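Local coordinates for MgGH51 (Meripilus giganteus, PDB 6ZPV), which probably hydrolyses terminal alpha-L-arabinofuranosyl residues from arabinose-containing polysaccharides, as a fungal family GH51 arabinofuranosidase, at residues T201-R205 with Q276-T281. Numbering follows the deposited sequence.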
ATOM      1  N   THR A 201      -5.832  -7.236 -14.737  1.00 13.42           N
ATOM      2  CA  THR A 201      -5.221  -6.247 -13.854  1.00 12.81           C
ATOM      3  C   THR A 201      -5.837  -4.862 -14.010  1.00 12.65           C
ATOM      4  O   THR A 201      -6.427  -4.543 -15.052  1.00 13.46           O
ATOM      5  CB  THR A 201      -3.716  -6.219 -14.091  1.00 12.91           C
ATOM      6  OG1 THR A 201      -3.490  -5.911 -15.456  1.00 14.39           O
ATOM      7  CG2 THR A 201      -3.019  -7.477 -13.644  1.00 13.84           C
ATOM      8  N   PHE A 202      -5.625  -4.024 -13.022  1.00 12.65           N
ATOM      9  CA  PHE A 202      -6.011  -2.593 -13.103  1.00 12.77           C
ATOM     10  C   PHE A 202      -5.386  -1.976 -14.343  1.00 12.47           C
ATOM     11  O   PHE A 202      -4.166  -2.106 -14.579  1.00 12.46           O
ATOM     12  CB  PHE A 202      -5.536  -1.929 -11.818  1.00 12.47           C
ATOM     13  CG  PHE A 202      -5.908  -0.484 -11.676  1.00 12.00           C
ATOM     14  CD1 PHE A 202      -7.231  -0.077 -11.550  1.00 13.40           C
ATOM     15  CD2 PHE A 202      -4.932   0.514 -11.672  1.00 13.27           C
ATOM     16  CE1 PHE A 202      -7.561   1.253 -11.373  1.00 13.92           C
ATOM     17  CE2 PHE A 202      -5.300   1.830 -11.497  1.00 13.73           C
ATOM     18  CZ  PHE A 202      -6.595   2.218 -11.365  1.00 15.10           C
ATOM     19  N   LYS A 203      -6.193  -1.319 -15.149  1.00 12.86           N
ATOM     20  CA  LYS A 203      -5.770  -0.643 -16.389  1.00 13.93           C
ATOM     21  C   LYS A 203      -5.063  -1.614 -17.333  1.00 13.92           C
ATOM     22  O   LYS A 203      -4.332  -1.183 -18.228  1.00 14.87           O
ATOM     23  CB  LYS A 203      -4.908   0.587 -16.088  1.00 14.96           C
ATOM     24  CG  LYS A 203      -5.646   1.622 -15.280  1.00 19.52           C
ATOM     25  CD  LYS A 203      -6.768   2.308 -15.907  1.00 26.30           C
ATOM     26  CE  LYS A 203      -7.200   3.480 -15.028  1.00 28.39           C
ATOM     27  NZ  LYS A 203      -8.540   3.912 -15.430  1.00 41.27           N
ATOM     28  N   ASN A 204      -5.310  -2.923 -17.183  1.00 13.35           N
ATOM     29  CA  ASN A 204      -4.690  -3.945 -18.067  0.50 14.22           C
ATOM     30  C   ASN A 204      -3.168  -3.784 -18.121  1.00 14.06           C
ATOM     31  O   ASN A 204      -2.547  -4.174 -19.123  1.00 17.36           O
ATOM     32  CB  ASN A 204      -5.301  -4.002 -19.469  0.50 15.55           C
ATOM     33  CG  ASN A 204      -6.790  -4.219 -19.373  0.50 15.27           C
ATOM     34  OD1 ASN A 204      -7.276  -5.130 -18.689  0.50 17.74           O
ATOM     35  ND2 ASN A 204      -7.530  -3.366 -20.044  0.50 19.78           N
ATOM     36  N   ARG A 205      -2.547  -3.396 -17.020  1.00 13.19           N
ATOM     37  CA  ARG A 205      -1.097  -3.292 -17.027  1.00 13.97           C
ATOM     38  C   ARG A 205      -0.459  -4.660 -16.861  1.00 13.90           C
ATOM     39  O   ARG A 205      -0.851  -5.452 -15.988  1.00 14.26           O
ATOM     40  CB  ARG A 205      -0.562  -2.410 -15.877  1.00 14.13           C
ATOM     41  CG  ARG A 205      -1.075  -0.954 -15.946  1.00 14.40           C
ATOM     42  CD  ARG A 205      -0.875  -0.329 -17.329  1.00 16.80           C
ATOM     43  NE  ARG A 205      -1.300   1.025 -17.350  1.00 16.66           N
ATOM     44  CZ  ARG A 205      -1.500   1.725 -18.444  1.00 21.28           C
ATOM     45  NH1 ARG A 205      -1.352   1.137 -19.629  1.00 27.36           N
ATOM     46  NH2 ARG A 205      -1.984   2.962 -18.356  1.00 21.83           N
ATOM     47  N   GLN A 276       3.928   3.364 -12.530  1.00 11.04           N
ATOM     48  CA  GLN A 276       2.818   3.243 -13.491  1.00 11.10           C
ATOM     49  C   GLN A 276       1.486   3.432 -12.746  1.00 10.98           C
ATOM     50  O   GLN A 276       0.559   4.053 -13.296  1.00 11.46           O
ATOM     51  CB  GLN A 276       2.872   1.902 -14.229  1.00 12.08           C
ATOM     52  CG  GLN A 276       1.872   1.821 -15.353  1.00 13.68           C
ATOM     53  CD  GLN A 276       2.082   2.909 -16.400  1.00 14.27           C
ATOM     54  OE1 GLN A 276       3.134   2.900 -17.074  1.00 16.83           O
ATOM     55  NE2 GLN A 276       1.094   3.780 -16.615  1.00 15.65           N
ATOM     56  N   PHE A 277       1.358   2.886 -11.547  1.00 11.16           N
ATOM     57  CA  PHE A 277       0.117   3.070 -10.772  1.00 11.60           C
ATOM     58  C   PHE A 277      -0.114   4.542 -10.454  1.00 11.15           C
ATOM     59  O   PHE A 277      -1.254   5.033 -10.526  1.00 11.62           O
ATOM     60  CB  PHE A 277       0.216   2.266  -9.473  1.00 11.58           C
ATOM     61  CG  PHE A 277      -1.002   2.352  -8.597  1.00 11.02           C
ATOM     62  CD1 PHE A 277      -2.258   2.031  -9.102  1.00 11.52           C
ATOM     63  CD2 PHE A 277      -0.890   2.658  -7.258  1.00 12.47           C
ATOM     64  CE1 PHE A 277      -3.384   2.094  -8.303  1.00 11.51           C
ATOM     65  CE2 PHE A 277      -2.018   2.678  -6.455  1.00 13.36           C
ATOM     66  CZ  PHE A 277      -3.230   2.353  -6.954  1.00 12.94           C
ATOM     67  N   PHE A 278       0.961   5.281 -10.152  1.00 11.12           N
ATOM     68  CA  PHE A 278       0.821   6.723  -9.895  1.00 11.77           C
ATOM     69  C   PHE A 278       0.297   7.449 -11.154  1.00 12.36           C
ATOM     70  O   PHE A 278      -0.654   8.263 -11.065  1.00 13.11           O
ATOM     71  CB  PHE A 278       2.137   7.329  -9.405  1.00 12.29           C
ATOM     72  CG  PHE A 278       2.780   6.608  -8.256  1.00 12.09           C
ATOM     73  CD1 PHE A 278       2.056   5.800  -7.385  1.00 12.24           C
ATOM     74  CD2 PHE A 278       4.144   6.675  -8.073  1.00 11.97           C
ATOM     75  CE1 PHE A 278       2.691   5.091  -6.382  1.00 12.13           C
ATOM     76  CE2 PHE A 278       4.774   5.960  -7.064  1.00 11.84           C
ATOM     77  CZ  PHE A 278       4.057   5.132  -6.259  1.00 12.28           C
ATOM     78  N   GLU A 279       0.914   7.128 -12.292  1.00 12.54           N
ATOM     79  CA  GLU A 279       0.464   7.688 -13.559  1.00 13.30           C
ATOM     80  C   GLU A 279      -1.006   7.342 -13.788  1.00 13.55           C
ATOM     81  O   GLU A 279      -1.816   8.227 -14.205  1.00 14.78           O
ATOM     82  CB  GLU A 279       1.321   7.162 -14.731  1.00 14.77           C
ATOM     83  CG  GLU A 279       0.881   7.622 -16.070  1.00 16.46           C
ATOM     84  CD  GLU A 279       1.909   7.256 -17.109  1.00 17.75           C
ATOM     85  OE1 GLU A 279       1.587   6.390 -18.004  1.00 20.97           O
ATOM     86  OE2 GLU A 279       3.024   7.725 -17.012  1.00 17.37           O
ATOM     87  N   ASP A 280      -1.413   6.122 -13.483  1.00 12.74           N
ATOM     88  CA  ASP A 280      -2.776   5.640 -13.745  1.00 13.71           C
ATOM     89  C   ASP A 280      -3.827   6.240 -12.823  1.00 15.05           C
ATOM     90  O   ASP A 280      -5.008   6.103 -13.117  1.00 21.23           O
ATOM     91  CB  ASP A 280      -2.823   4.111 -13.676  1.00 12.96           C
ATOM     92  CG  ASP A 280      -2.068   3.417 -14.812  1.00 13.71           C
ATOM     93  OD1 ASP A 280      -1.754   4.093 -15.825  1.00 15.24           O
ATOM     94  OD2 ASP A 280      -1.848   2.194 -14.681  1.00 13.53           O
ATOM     95  N   THR A 281      -3.441   6.797 -11.703  1.00 12.53           N
ATOM     96  CA  THR A 281      -4.360   7.330 -10.691  1.00 13.28           C
ATOM     97  C   THR A 281      -4.243   8.831 -10.503  1.00 14.07           C
ATOM     98  O   THR A 281      -5.010   9.403  -9.710  1.00 17.82           O
ATOM     99  CB  THR A 281      -4.116   6.622  -9.364  1.00 13.74           C
ATOM    100  OG1 THR A 281      -2.783   6.829  -8.949  1.00 13.76           O
ATOM    101  CG2 THR A 281      -4.472   5.168  -9.385  1.00 14.60           C
TER
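Asp280 OD1 is gripped by two donors, Arg205 NH2 at 2.8 Å and Gln276 NE2 at 3.0 Å, which reach it from opposite faces of the carboxylate plane. The salt bridge is bidentate and side-on: Arg205 NE takes the other oxygen, Asp280 OD2, at 3.0 Å in a nearly straight bond (174°), and both oxygens are met on their syn sides, NE staying fairly close to the carboxylate plane and NH2 well tilted from it. The two flat groups are not quite coplanar, their planes 27° apart. A bend at chi2 turns the arginine chain so that this edge of the guanidinium faces the helix, while Gln276 NE2 lies over one of its faces, 3.6 Å from Arg205 NH2. The same amide nitrogen also donates to Glu279 OE1, which fixes its rotation between two carboxylates. In the parallel (beta/alpha)8 barrel of this GH51 enzyme, a clan GH-A hydrolase, the contact ties the loop between strand 189-198 and helix 211-219 to helix 271-281 of the barrel. With an alanine at Arg205, the Asp280 carboxylate would probably lose its cationic partner, and Gln276 NE2 the guanidinium face it lies over. Beside the salt bridge the contact turns apolar. Phe202, its CG anti to the backbone N, brings its CE2 3.7 Å from Phe277 CE1, near the plane of that ring; the two rings meet obliquely, their planes at 71°. Thr281 CG2 and Asp280 CB each lie 4.0 Å from Phe202 CE2, and Ala214 of helix 211-219 touches both phenylalanines.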